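Local coordinates for protein phage terminase large subunit (Thermus phage G20c, PDB 5M1Q) that packages viral DNA into empty procapsids as the ATP-driven terminase motor and, through its nuclease activity, cuts the genome to begin and end packaging, at residues Q43-F48 and R63-T68; S2-L7 and R150-Y155; H31-G36 and E81-A86. All coordinates share one frame; numbering follows the deposited sequence.

Contact 1. Residues Q43-F48 and R63-T68; sequences QDYSVF and RMNGAT. With ZN (zinc ion), chain B.
Ser-46 and Met-64 form a hydrogen-bonded pair in the antiparallel beta hairpin of strands 46-52 and 57-64, part of the central sheet of the RNase H-like nuclease fold. Ser-46 N donates to Met-64 O at 2.9 Å, and Met-64 N donates in return to Ser-46 O at 3.1 Å; Val-47 and Arg-63 follow as a non-hydrogen-bonded pair. Beyond the Ser-46 and Met-64 pair, a side chain bonds to the backbone: Asn-65 ND2 donates to Gln-43 O (3.0 Å, 168°), with the acceptor in the plane of the Asn-65 amide.

Flat groups cover both faces of the Tyr-45 ring. On one, the guanidinium of Arg-63 lies almost parallel to it, planes 9° apart, in a cation-pi stack with CZ 3.5 Å from the ring centroid. With CG anti to the backbone N (chi1 176°) and the chain extended as far as NE, Arg-63 runs past Val-47 CG2 to reach the ring. On the opposite face the Asn-65 amide is stacked nearly parallel to the ring, CG over that face, and beside it CB makes a CH-pi contact 3.7 Å from the same centroid. His-171 meets Tyr-45 edge-to-face.

Apolar contact lies on the sheet face of Ser-46 and Met-64, where Met-64 CE approaches Phe-48 CE2 at 4.0 Å; Leu-76 and Leu-79 of helix 69-82 also touch Phe-48.

Metal coordination links the loop to what is probably the nuclease active site: Asp-44 OD1 binds a zinc ion at 2.0 Å together with His-171, water 1 and Asp-173, the last a likely ligand of the catalytic magnesium. The same OD1 accepts a weak, bent hydrogen bond from Tyr-45 N at 2.9 Å.

Contact 2. Residues S2-L7 and R150-Y155; sequences SVFSGL and RNFRYY
Phe-4 N and, more weakly, Val-3 N both donate to OD1 of Asn-1, while ND2 of that same amide donates to the carbonyl oxygens of Arg-150 and Phe-152. One side chain at the start of the chain thus ties the backbones of 2-7 and 150-155 together, each amide atom serving two groups. Between the two segments themselves the contact is apolar, and it centres on Phe-152.

The ring of Phe-152 receives Val-3 at its edge: Val-3 CG2 lies near the ring plane, 3.8 Å from Phe-152 CD2, and Val-3 CG1 is 4.0 Å from Phe-152 CE2. Val-3 CG2 also reaches Tyr-154, 3.9 Å from its CE2, and so lodges between two aromatic side chains. Tyr-154 in turn lays a ring face over Phe-152 CE2, which stands 3.9 Å above the plane. These loops flank the helical layer of the RNase H-like fold: segment 2-7 precedes the first strand of the sheet, and 150-155 follows helix 143-150. Helix 118-133 borders the cluster through Ile-125, which touches both Val-3 and Tyr-154, and Val-175 of helix 173-182 lies against Phe-4 and Phe-152.

Phe-4 comes to Phe-152 from another direction. Its CE2 meets Phe-152 CB at 3.8 Å, that methylene sitting at the edge of the Phe-4 ring, and the two ring planes are inclined at 55°. With CG anti to its own nitrogen (chi1 -179°), Phe-152 turns its CD2-CE2 side to Val-3, while CB, fixed by the backbone, meets Phe-4.

Further along, a type I beta turn from Phe-4 to Leu-7 brings the leucine back to the end of helix 143-150, where Leu-7 CD1 rests 3.7 Å from Arg-150 CA.

Contact 3. Residues H31-G36 and E81-A86; sequences HIYCIG and EDYGHA. With ZN (zinc ion), chain C.
Tyr-83 turns the edge of its ring toward the face of Tyr-33, an edge-to-face pair with planes at 60°. The touching atom is Tyr-83 CD2, which lies over the Tyr-33 ring toward its rim and 3.7 Å from Tyr-33 CE2. Both hydroxyls are engaged elsewhere, Tyr-33 OH with Arg-28 N and Tyr-83 OH with Glu-25 O, so each ring is held at its far end as well as by its neighbour.

Apolar packing gathers round the methyl group of Ala-86. Ala-86 CB sits 3.8 Å from Tyr-33 CB and 3.9 Å from Ile-35 CG1, fitting between two side chains that leave the same face of strand 33-38. It also comes within 3.5 Å of Tyr-33 O, close against the strand backbone.

The polar link is indirect. Water 2 accepts from Tyr-33 N at 3.2 Å and donates to Tyr-83 O at 2.9 Å, joining the start of the strand to the residue where the chain leaves helix 69-82.

On the outer side of the turn, metal ligation draws the helix end and the following loop together. Glu-81 OE2 binds a zinc ion at 1.9 Å and His-85 NE2 binds it at 2.1 Å, with water 3 as a further ligand; Glu-81 reaches it with an extended chain.

Helix 69-82 here hands over to strand 87-90, which pairs in parallel with strand 33-38. The contact therefore lies at the helix-to-strand turn of a beta-alpha-beta crossover, 57-64 to 87-90, in the RNase H-like fold.

Along the chain the segments come in the order 2-7, 31-36, 43-48, 63-68, 81-86 and 150-155, so contact 2 encloses contact 3, which encloses contact 1. Contacts 1 and 3 share the central sheet, in which strands 33-38 and 46-52 are neighbours. Their centres are 20 Å apart, yet they touch where Phe-48 CB meets Ile-35 CG2 at 4.0 Å. Contact 2 stands apart, its centre 22 Å from that of contact 1 and 28 Å from that of contact 3, across the chain's centre from the latter. Contact 1 thus lies at the probably catalytic end of the sheet and contact 3 where its crossover helix ends, while contact 2 separately ties peripheral loops of the same nuclease domain.

Contact 1. Residues Q43-F48 and R63-T68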
ATOM      1  N   GLN A  43      -1.617   7.122  16.752  1.00 36.66           N
ATOM      2  CA  GLN A  43      -1.672   5.691  17.020  1.00 38.45           C
ATOM      3  C   GLN A  43      -2.283   4.936  15.820  1.00 33.21           C
ATOM      4  O   GLN A  43      -2.261   3.705  15.799  1.00 35.51           O
ATOM      5  CB  GLN A  43      -2.440   5.396  18.316  1.00 40.42           C
ATOM      6  CG  GLN A  43      -1.685   5.820  19.577  1.00 42.36           C
ATOM      7  CD  GLN A  43      -0.522   4.899  19.920  1.00 45.37           C
ATOM      8  OE1 GLN A  43       0.622   5.350  20.050  1.00 47.44           O
ATOM      9  NE2 GLN A  43      -0.806   3.603  20.063  1.00 44.55           N
ATOM     10  N   ASP A  44      -2.844   5.666  14.848  1.00 31.35           N
ATOM     11  CA  ASP A  44      -3.281   5.051  13.583  1.00 27.78           C
ATOM     12  C   ASP A  44      -2.055   4.747  12.721  1.00 26.57           C
ATOM     13  O   ASP A  44      -1.005   5.397  12.851  1.00 26.32           O
ATOM     14  CB  ASP A  44      -4.270   5.944  12.809  1.00 27.12           C
ATOM     15  CG  ASP A  44      -5.135   5.152  11.825  1.00 26.64           C
ATOM     16  OD1 ASP A  44      -5.108   3.911  11.912  1.00 23.86           O
ATOM     17  OD2 ASP A  44      -5.847   5.757  10.993  1.00 27.43           O
ATOM     18  N   TYR A  45      -2.211   3.772  11.827  1.00 25.11           N
ATOM     19  CA  TYR A  45      -1.087   3.244  11.054  1.00 24.11           C
ATOM     20  C   TYR A  45      -0.928   3.889   9.703  1.00 23.35           C
ATOM     21  O   TYR A  45      -1.912   4.180   9.005  1.00 22.68           O
ATOM     22  CB  TYR A  45      -1.250   1.745  10.852  1.00 25.57           C
ATOM     23  CG  TYR A  45      -1.095   0.981  12.128  1.00 27.05           C
ATOM     24  CD1 TYR A  45      -2.173   0.825  13.006  1.00 29.53           C
ATOM     25  CD2 TYR A  45       0.134   0.427  12.480  1.00 28.19           C
ATOM     26  CE1 TYR A  45      -2.022   0.125  14.199  1.00 31.13           C
ATOM     27  CE2 TYR A  45       0.292  -0.268  13.668  1.00 29.92           C
ATOM     28  CZ  TYR A  45      -0.786  -0.415  14.520  1.00 31.26           C
ATOM     29  OH  TYR A  45      -0.636  -1.106  15.697  1.00 36.31           O
ATOM     30  N   SER A  46       0.329   4.082   9.333  1.00 21.14           N
ATOM     31  CA  SER A  46       0.702   4.361   7.967  1.00 20.46           C
ATOM     32  C   SER A  46       1.176   3.064   7.323  1.00 19.47           C
ATOM     33  O   SER A  46       1.854   2.247   7.969  1.00 20.16           O
ATOM     34  CB  SER A  46       1.795   5.391   7.918  1.00 21.51           C
ATOM     35  OG  SER A  46       1.361   6.553   8.590  1.00 24.82           O
ATOM     36  N   VAL A  47       0.820   2.866   6.052  1.00 16.05           N
ATOM     37  CA  VAL A  47       1.208   1.636   5.356  1.00 15.67           C
ATOM     38  C   VAL A  47       1.661   1.944   3.940  1.00 14.61           C
ATOM     39  O   VAL A  47       0.950   2.611   3.175  1.00 14.23           O
ATOM     40  CB  VAL A  47       0.050   0.625   5.299  1.00 15.43           C
ATOM     41  CG1 VAL A  47       0.490  -0.650   4.589  1.00 15.94           C
ATOM     42  CG2 VAL A  47      -0.519   0.345   6.697  1.00 15.86           C
ATOM     43  N   PHE A  48       2.817   1.417   3.562  1.00 14.34           N
ATOM     44  CA  PHE A  48       3.394   1.607   2.249  1.00 14.48           C
ATOM     45  C   PHE A  48       3.576   0.226   1.589  1.00 15.10           C
ATOM     46  O   PHE A  48       4.307  -0.610   2.105  1.00 16.64           O
ATOM     47  CB  PHE A  48       4.752   2.328   2.327  1.00 16.10           C
ATOM     48  CG  PHE A  48       4.782   3.529   3.231  1.00 17.17           C
ATOM     49  CD1 PHE A  48       3.708   4.423   3.305  1.00 18.54           C
ATOM     50  CD2 PHE A  48       5.918   3.787   4.015  1.00 18.53           C
ATOM     51  CE1 PHE A  48       3.740   5.532   4.136  1.00 18.99           C
ATOM     52  CE2 PHE A  48       5.946   4.897   4.858  1.00 19.36           C
ATOM     53  CZ  PHE A  48       4.867   5.766   4.923  1.00 19.57           C
ATOM     54  N   ARG A  63       4.761  -1.012   7.553  1.00 18.35           N
ATOM     55  CA  ARG A  63       3.641  -0.562   8.362  1.00 19.32           C
ATOM     56  C   ARG A  63       4.166  -0.078   9.707  1.00 20.92           C
ATOM     57  O   ARG A  63       4.981  -0.758  10.310  1.00 20.01           O
ATOM     58  CB  ARG A  63       2.641  -1.692   8.573  1.00 20.85           C
ATOM     59  CG  ARG A  63       1.483  -1.352   9.486  1.00 20.59           C
ATOM     60  CD  ARG A  63       0.431  -2.439   9.387  1.00 22.55           C
ATOM     61  NE  ARG A  63      -0.755  -2.205  10.198  1.00 23.65           N
ATOM     62  CZ  ARG A  63      -0.969  -2.659  11.435  1.00 25.51           C
ATOM     63  NH1 ARG A  63      -0.056  -3.367  12.097  1.00 26.98           N
ATOM     64  NH2 ARG A  63      -2.132  -2.381  12.031  1.00 26.93           N
ATOM     65  N   MET A  64       3.703   1.088  10.147  1.00 22.21           N
ATOM     66  CA  MET A  64       4.131   1.665  11.422  1.00 25.01           C
ATOM     67  C   MET A  64       3.074   2.576  12.013  1.00 25.16           C
ATOM     68  O   MET A  64       2.300   3.196  11.291  1.00 23.67           O
ATOM     69  CB  MET A  64       5.437   2.445  11.244  1.00 28.41           C
ATOM     70  CG  MET A  64       5.289   3.691  10.383  1.00 31.07           C
ATOM     71  SD  MET A  64       6.839   4.293   9.684  1.00 38.33           S
ATOM     72  CE  MET A  64       7.021   3.148   8.317  1.00 38.66           C
ATOM     73  N   ASN A  65       3.047   2.643  13.338  1.00 26.10           N
ATOM     74  CA  ASN A  65       2.314   3.697  14.041  1.00 27.91           C
ATOM     75  C   ASN A  65       3.199   4.310  15.109  1.00 30.07           C
ATOM     76  O   ASN A  65       4.300   3.824  15.379  1.00 29.14           O
ATOM     77  CB  ASN A  65       1.001   3.187  14.649  1.00 29.68           C
ATOM     78  CG  ASN A  65       1.196   2.263  15.849  1.00 31.35           C
ATOM     79  OD1 ASN A  65       2.230   1.609  16.008  1.00 31.37           O
ATOM     80  ND2 ASN A  65       0.159   2.177  16.685  1.00 32.19           N
ATOM     81  N   GLY A  66       2.718   5.392  15.706  1.00 32.93           N
ATOM     82  CA  GLY A  66       3.470   6.082  16.753  1.00 34.96           C
ATOM     83  C   GLY A  66       4.767   6.722  16.282  1.00 36.99           C
ATOM     84  O   GLY A  66       5.646   7.010  17.098  1.00 41.56           O
ATOM     85  N   ALA A  67       4.887   6.946  14.974  1.00 39.48           N
ATOM     86  CA  ALA A  67       6.037   7.611  14.389  1.00 39.82           C
ATOM     87  C   ALA A  67       5.603   9.021  14.035  1.00 40.49           C
ATOM     88  O   ALA A  67       4.459   9.248  13.638  1.00 38.53           O
ATOM     89  CB  ALA A  67       6.507   6.876  13.144  1.00 40.48           C
ATOM     90  N   THR A  68       6.529   9.961  14.166  1.00 42.25           N
ATOM     91  CA  THR A  68       6.275  11.360  13.829  1.00 42.16           C
ATOM     92  C   THR A  68       6.034  11.501  12.326  1.00 42.05           C
ATOM     93  O   THR A  68       6.434  10.636  11.545  1.00 42.08           O
ATOM     94  CB  THR A  68       7.472  12.246  14.218  1.00 42.48           C
ATOM     95  OG1 THR A  68       8.643  11.766  13.552  1.00 42.68           O
ATOM     96  CG2 THR A  68       7.705  12.223  15.731  1.00 42.19           C
TER
HETATM   97 ZN    ZN B 501      -6.133   2.467  10.952  1.00 22.36          ZN
HETATM   98  O   HOH W   1      -8.119   2.688  10.012  1.00 16.47           O

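Contact 2. Residues S2-L7 and R150-Y155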
ATOM      1  N   SER A   2     -17.631 -10.216   2.468  1.00 35.02           N
ATOM      2  CA  SER A   2     -18.665  -9.718   1.557  1.00 36.85           C
ATOM      3  C   SER A   2     -18.076  -8.853   0.439  1.00 34.76           C
ATOM      4  O   SER A   2     -18.519  -8.922  -0.708  1.00 37.63           O
ATOM      5  CB  SER A   2     -19.729  -8.930   2.333  1.00 39.05           C
ATOM      6  OG  SER A   2     -20.736  -8.441   1.461  1.00 41.54           O
ATOM      7  N   VAL A   3     -17.068  -8.055   0.780  1.00 30.47           N
ATOM      8  CA  VAL A   3     -16.398  -7.199  -0.192  1.00 28.12           C
ATOM      9  C   VAL A   3     -15.369  -8.006  -0.988  1.00 25.13           C
ATOM     10  O   VAL A   3     -15.282  -7.863  -2.203  1.00 27.28           O
ATOM     11  CB  VAL A   3     -15.711  -6.000   0.499  1.00 27.50           C
ATOM     12  CG1 VAL A   3     -14.985  -5.134  -0.518  1.00 28.02           C
ATOM     13  CG2 VAL A   3     -16.748  -5.186   1.273  1.00 27.57           C
ATOM     14  N   PHE A   4     -14.583  -8.822  -0.294  1.00 23.20           N
ATOM     15  CA  PHE A   4     -13.548  -9.634  -0.938  1.00 22.43           C
ATOM     16  C   PHE A   4     -14.024 -11.065  -1.065  1.00 22.99           C
ATOM     17  O   PHE A   4     -13.611 -11.932  -0.302  1.00 23.84           O
ATOM     18  CB  PHE A   4     -12.237  -9.554  -0.169  1.00 20.91           C
ATOM     19  CG  PHE A   4     -11.632  -8.172  -0.164  1.00 20.04           C
ATOM     20  CD1 PHE A   4     -11.207  -7.592  -1.346  1.00 20.12           C
ATOM     21  CD2 PHE A   4     -11.472  -7.471   1.015  1.00 19.67           C
ATOM     22  CE1 PHE A   4     -10.663  -6.312  -1.355  1.00 19.97           C
ATOM     23  CE2 PHE A   4     -10.929  -6.202   1.015  1.00 19.63           C
ATOM     24  CZ  PHE A   4     -10.535  -5.618  -0.175  1.00 20.04           C
ATOM     25  N   SER A   5     -14.850 -11.299  -2.073  1.00 24.14           N
ATOM     26  CA  SER A   5     -15.374 -12.636  -2.322  1.00 25.75           C
ATOM     27  C   SER A   5     -14.266 -13.572  -2.870  1.00 24.34           C
ATOM     28  O   SER A   5     -14.412 -14.800  -2.824  1.00 23.88           O
ATOM     29  CB  SER A   5     -16.587 -12.570  -3.248  1.00 27.64           C
ATOM     30  OG  SER A   5     -16.222 -12.108  -4.519  1.00 32.58           O
ATOM     31  N   GLY A   6     -13.157 -12.995  -3.355  1.00 21.63           N
ATOM     32  CA  GLY A   6     -12.022 -13.764  -3.859  1.00 20.23           C
ATOM     33  C   GLY A   6     -10.878 -14.001  -2.881  1.00 19.21           C
ATOM     34  O   GLY A   6      -9.773 -14.359  -3.325  1.00 18.64           O
ATOM     35  N   LEU A   7     -11.123 -13.861  -1.577  1.00 18.86           N
ATOM     36  CA  LEU A   7     -10.102 -14.116  -0.549  1.00 20.69           C
ATOM     37  C   LEU A   7      -9.352 -15.441  -0.665  1.00 19.60           C
ATOM     38  O   LEU A   7      -8.143 -15.507  -0.389  1.00 18.31           O
ATOM     39  CB  LEU A   7     -10.693 -14.023   0.856  1.00 24.41           C
ATOM     40  CG  LEU A   7     -10.746 -12.684   1.572  1.00 28.93           C
ATOM     41  CD1 LEU A   7     -11.398 -12.909   2.931  1.00 30.72           C
ATOM     42  CD2 LEU A   7      -9.359 -12.078   1.731  1.00 30.32           C
ATOM     43  N   ARG A 150      -9.766  -9.989   5.595  1.00 24.73           N
ATOM     44  CA  ARG A 150     -10.880 -10.856   5.978  1.00 28.04           C
ATOM     45  C   ARG A 150     -12.000 -10.095   6.690  1.00 26.87           C
ATOM     46  O   ARG A 150     -13.176 -10.387   6.476  1.00 27.85           O
ATOM     47  CB  ARG A 150     -10.375 -12.004   6.862  1.00 31.00           C
ATOM     48  CG  ARG A 150     -11.421 -13.059   7.177  1.00 34.58           C
ATOM     49  CD  ARG A 150     -10.882 -14.137   8.107  1.00 38.12           C
ATOM     50  NE  ARG A 150      -9.601 -14.688   7.644  1.00 41.27           N
ATOM     51  CZ  ARG A 150      -8.391 -14.398   8.133  1.00 43.89           C
ATOM     52  NH1 ARG A 150      -8.230 -13.547   9.146  1.00 43.78           N
ATOM     53  NH2 ARG A 150      -7.317 -14.991   7.604  1.00 45.60           N
ATOM     54  N   ASN A 151     -11.626  -9.124   7.514  1.00 25.98           N
ATOM     55  CA  ASN A 151     -12.594  -8.357   8.313  1.00 27.46           C
ATOM     56  C   ASN A 151     -12.993  -7.030   7.691  1.00 26.69           C
ATOM     57  O   ASN A 151     -13.743  -6.270   8.316  1.00 27.38           O
ATOM     58  CB  ASN A 151     -12.050  -8.118   9.725  1.00 29.11           C
ATOM     59  CG  ASN A 151     -11.718  -9.414  10.464  1.00 30.92           C
ATOM     60  OD1 ASN A 151     -10.700  -9.504  11.135  1.00 35.76           O
ATOM     61  ND2 ASN A 151     -12.573 -10.414  10.332  1.00 33.52           N
ATOM     62  N   PHE A 152     -12.529  -6.736   6.470  1.00 24.40           N
ATOM     63  CA  PHE A 152     -12.842  -5.456   5.844  1.00 24.25           C
ATOM     64  C   PHE A 152     -14.355  -5.201   5.709  1.00 24.91           C
ATOM     65  O   PHE A 152     -15.084  -6.017   5.166  1.00 25.00           O
ATOM     66  CB  PHE A 152     -12.193  -5.306   4.450  1.00 22.83           C
ATOM     67  CG  PHE A 152     -12.490  -3.973   3.800  1.00 21.98           C
ATOM     68  CD1 PHE A 152     -11.770  -2.842   4.155  1.00 21.64           C
ATOM     69  CD2 PHE A 152     -13.530  -3.836   2.881  1.00 21.39           C
ATOM     70  CE1 PHE A 152     -12.057  -1.614   3.588  1.00 21.80           C
ATOM     71  CE2 PHE A 152     -13.824  -2.606   2.318  1.00 21.57           C
ATOM     72  CZ  PHE A 152     -13.086  -1.490   2.680  1.00 22.16           C
ATOM     73  N   ARG A 153     -14.788  -4.041   6.183  1.00 27.76           N
ATOM     74  CA  ARG A 153     -16.133  -3.525   5.934  1.00 29.09           C
ATOM     75  C   ARG A 153     -16.041  -2.025   5.665  1.00 30.76           C
ATOM     76  O   ARG A 153     -15.172  -1.336   6.217  1.00 31.25           O
ATOM     77  CB  ARG A 153     -17.057  -3.814   7.125  1.00 29.05           C
ATOM     78  N   TYR A 154     -16.913  -1.535   4.788  1.00 32.25           N
ATOM     79  CA  TYR A 154     -16.983  -0.105   4.475  1.00 33.99           C
ATOM     80  C   TYR A 154     -17.455   0.780   5.647  1.00 36.50           C
ATOM     81  O   TYR A 154     -17.063   1.943   5.727  1.00 38.28           O
ATOM     82  CB  TYR A 154     -17.897   0.132   3.274  1.00 33.19           C
ATOM     83  CG  TYR A 154     -17.280  -0.186   1.937  1.00 32.18           C
ATOM     84  CD1 TYR A 154     -16.243   0.596   1.425  1.00 31.52           C
ATOM     85  CD2 TYR A 154     -17.746  -1.249   1.163  1.00 30.85           C
ATOM     86  CE1 TYR A 154     -15.687   0.324   0.189  1.00 29.67           C
ATOM     87  CE2 TYR A 154     -17.193  -1.528  -0.081  1.00 30.47           C
ATOM     88  CZ  TYR A 154     -16.157  -0.737  -0.557  1.00 30.29           C
ATOM     89  OH  TYR A 154     -15.604  -0.988  -1.787  1.00 29.96           O
ATOM     90  N   TYR A 155     -18.290   0.245   6.539  1.00 39.79           N
ATOM     91  CA  TYR A 155     -18.731   0.984   7.739  1.00 43.36           C
ATOM     92  C   TYR A 155     -18.805   0.063   8.950  1.00 46.20           C
ATOM     93  O   TYR A 155     -19.637  -0.840   8.994  1.00 48.67           O
ATOM     94  CB  TYR A 155     -20.098   1.631   7.495  1.00 44.13           C
TER

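Contact 3. Residues H31-G36 and E81-A86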
ATOM      1  N   HIS A  31      13.141  -4.823 -12.990  1.00 29.05           N
ATOM      2  CA  HIS A  31      11.693  -4.677 -12.801  1.00 28.52           C
ATOM      3  C   HIS A  31      11.336  -3.252 -12.441  1.00 26.27           C
ATOM      4  O   HIS A  31      12.170  -2.497 -11.962  1.00 27.71           O
ATOM      5  CB  HIS A  31      11.200  -5.656 -11.724  1.00 28.36           C
ATOM      6  CG  HIS A  31      11.099  -7.072 -12.205  1.00 30.17           C
ATOM      7  ND1 HIS A  31      10.478  -8.061 -11.478  1.00 30.55           N
ATOM      8  CD2 HIS A  31      11.520  -7.660 -13.352  1.00 32.29           C
ATOM      9  CE1 HIS A  31      10.526  -9.198 -12.150  1.00 31.18           C
ATOM     10  NE2 HIS A  31      11.157  -8.984 -13.288  1.00 32.47           N
ATOM     11  N   ILE A  32      10.077  -2.892 -12.692  1.00 24.61           N
ATOM     12  CA  ILE A  32       9.545  -1.589 -12.337  1.00 23.53           C
ATOM     13  C   ILE A  32       8.517  -1.758 -11.214  1.00 20.39           C
ATOM     14  O   ILE A  32       7.743  -2.709 -11.224  1.00 19.81           O
ATOM     15  CB  ILE A  32       8.858  -0.901 -13.528  1.00 26.59           C
ATOM     16  CG1 ILE A  32       9.772  -0.896 -14.772  1.00 29.80           C
ATOM     17  CG2 ILE A  32       8.433   0.517 -13.134  1.00 27.86           C
ATOM     18  CD1 ILE A  32      11.107  -0.228 -14.554  1.00 32.14           C
ATOM     19  N   TYR A  33       8.516  -0.810 -10.295  1.00 19.12           N
ATOM     20  CA  TYR A  33       7.752  -0.874  -9.051  1.00 18.32           C
ATOM     21  C   TYR A  33       6.938   0.396  -8.854  1.00 18.57           C
ATOM     22  O   TYR A  33       7.308   1.481  -9.320  1.00 17.48           O
ATOM     23  CB  TYR A  33       8.696  -1.045  -7.851  1.00 18.19           C
ATOM     24  CG  TYR A  33       9.535  -2.300  -7.885  1.00 18.51           C
ATOM     25  CD1 TYR A  33      10.711  -2.348  -8.628  1.00 18.51           C
ATOM     26  CD2 TYR A  33       9.179  -3.431  -7.148  1.00 18.25           C
ATOM     27  CE1 TYR A  33      11.483  -3.492  -8.682  1.00 18.69           C
ATOM     28  CE2 TYR A  33       9.960  -4.576  -7.173  1.00 18.98           C
ATOM     29  CZ  TYR A  33      11.122  -4.594  -7.941  1.00 18.61           C
ATOM     30  OH  TYR A  33      11.904  -5.706  -7.970  1.00 19.98           O
ATOM     31  N   CYS A  34       5.821   0.273  -8.144  1.00 16.32           N
ATOM     32  CA  CYS A  34       5.160   1.425  -7.566  1.00 15.90           C
ATOM     33  C   CYS A  34       4.853   1.129  -6.101  1.00 15.76           C
ATOM     34  O   CYS A  34       4.973  -0.035  -5.647  1.00 15.58           O
ATOM     35  CB  CYS A  34       3.908   1.788  -8.346  1.00 16.06           C
ATOM     36  SG  CYS A  34       2.569   0.581  -8.158  1.00 17.47           S
ATOM     37  N   ILE A  35       4.485   2.169  -5.377  1.00 14.01           N
ATOM     38  CA  ILE A  35       4.159   2.090  -3.969  1.00 14.63           C
ATOM     39  C   ILE A  35       2.786   2.699  -3.724  1.00 15.30           C
ATOM     40  O   ILE A  35       2.528   3.847  -4.139  1.00 16.87           O
ATOM     41  CB  ILE A  35       5.203   2.837  -3.093  1.00 14.51           C
ATOM     42  CG1 ILE A  35       6.559   2.176  -3.281  1.00 14.98           C
ATOM     43  CG2 ILE A  35       4.772   2.894  -1.627  1.00 16.05           C
ATOM     44  CD1 ILE A  35       7.703   2.894  -2.614  1.00 15.53           C
ATOM     45  N   GLY A  36       1.917   1.969  -3.036  1.00 13.35           N
ATOM     46  CA  GLY A  36       0.677   2.561  -2.520  1.00 13.81           C
ATOM     47  C   GLY A  36       0.907   3.055  -1.122  1.00 14.58           C
ATOM     48  O   GLY A  36       1.384   2.287  -0.282  1.00 14.66           O
ATOM     49  N   GLU A  81      13.232   4.957  -2.687  1.00 20.11           N
ATOM     50  CA  GLU A  81      14.599   4.966  -3.185  1.00 20.86           C
ATOM     51  C   GLU A  81      15.155   3.544  -3.264  1.00 21.08           C
ATOM     52  O   GLU A  81      15.759   3.151  -4.256  1.00 19.53           O
ATOM     53  CB  GLU A  81      15.442   5.869  -2.286  1.00 22.03           C
ATOM     54  CG  GLU A  81      16.886   6.021  -2.699  1.00 23.58           C
ATOM     55  CD  GLU A  81      17.575   7.091  -1.892  1.00 23.67           C
ATOM     56  OE1 GLU A  81      17.991   6.795  -0.751  1.00 24.56           O
ATOM     57  OE2 GLU A  81      17.689   8.232  -2.416  1.00 26.80           O
ATOM     58  N   ASP A  82      14.870   2.742  -2.237  1.00 21.25           N
ATOM     59  CA  ASP A  82      15.307   1.345  -2.229  1.00 21.97           C
ATOM     60  C   ASP A  82      14.763   0.508  -3.380  1.00 21.09           C
ATOM     61  O   ASP A  82      15.385  -0.462  -3.769  1.00 22.61           O
ATOM     62  CB  ASP A  82      14.920   0.648  -0.912  1.00 22.76           C
ATOM     63  CG  ASP A  82      15.720   1.155   0.301  1.00 25.13           C
ATOM     64  OD1 ASP A  82      16.772   1.836   0.144  1.00 28.02           O
ATOM     65  OD2 ASP A  82      15.283   0.894   1.443  1.00 26.11           O
ATOM     66  N   TYR A  83      13.590   0.850  -3.919  1.00 19.35           N
ATOM     67  CA  TYR A  83      13.027   0.107  -5.044  1.00 18.76           C
ATOM     68  C   TYR A  83      13.044   0.942  -6.331  1.00 20.31           C
ATOM     69  O   TYR A  83      12.065   0.991  -7.093  1.00 19.95           O
ATOM     70  CB  TYR A  83      11.596  -0.400  -4.702  1.00 17.68           C
ATOM     71  CG  TYR A  83      11.639  -1.611  -3.783  1.00 16.61           C
ATOM     72  CD1 TYR A  83      11.699  -1.460  -2.412  1.00 17.41           C
ATOM     73  CD2 TYR A  83      11.681  -2.897  -4.314  1.00 16.80           C
ATOM     74  CE1 TYR A  83      11.781  -2.549  -1.573  1.00 17.15           C
ATOM     75  CE2 TYR A  83      11.749  -4.006  -3.476  1.00 17.06           C
ATOM     76  CZ  TYR A  83      11.814  -3.814  -2.110  1.00 17.92           C
ATOM     77  OH  TYR A  83      11.902  -4.913  -1.279  1.00 19.14           O
ATOM     78  N   GLY A  84      14.177   1.604  -6.566  1.00 21.40           N
ATOM     79  CA  GLY A  84      14.407   2.339  -7.806  1.00 21.94           C
ATOM     80  C   GLY A  84      13.632   3.623  -7.955  1.00 20.41           C
ATOM     81  O   GLY A  84      13.244   3.957  -9.064  1.00 23.47           O
ATOM     82  N   HIS A  85      13.426   4.355  -6.853  1.00 21.32           N
ATOM     83  CA  HIS A  85      12.561   5.558  -6.825  1.00 21.56           C
ATOM     84  C   HIS A  85      11.188   5.261  -7.380  1.00 20.67           C
ATOM     85  O   HIS A  85      10.626   6.024  -8.174  1.00 21.37           O
ATOM     86  CB  HIS A  85      13.207   6.757  -7.498  1.00 22.91           C
ATOM     87  CG  HIS A  85      14.391   7.251  -6.751  1.00 24.31           C
ATOM     88  ND1 HIS A  85      15.667   6.797  -6.997  1.00 26.71           N
ATOM     89  CD2 HIS A  85      14.480   8.099  -5.704  1.00 25.77           C
ATOM     90  CE1 HIS A  85      16.498   7.375  -6.156  1.00 26.91           C
ATOM     91  NE2 HIS A  85      15.805   8.179  -5.369  1.00 27.91           N
ATOM     92  N   ALA A  86      10.676   4.117  -6.954  1.00 18.44           N
ATOM     93  CA  ALA A  86       9.328   3.688  -7.280  1.00 17.69           C
ATOM     94  C   ALA A  86       8.350   4.838  -7.063  1.00 17.96           C
ATOM     95  O   ALA A  86       8.343   5.461  -5.999  1.00 19.41           O
ATOM     96  CB  ALA A  86       8.955   2.503  -6.397  1.00 17.50           C
TER
HETATM   97 ZN    ZN C 502      16.999   9.132  -3.912  0.60 18.80          ZN
HETATM   98  O   HOH W   2      11.038   1.117  -9.840  1.00 21.85           O
HETATM   99  O   HOH W   3      15.655  10.657  -3.185  1.00 29.29           O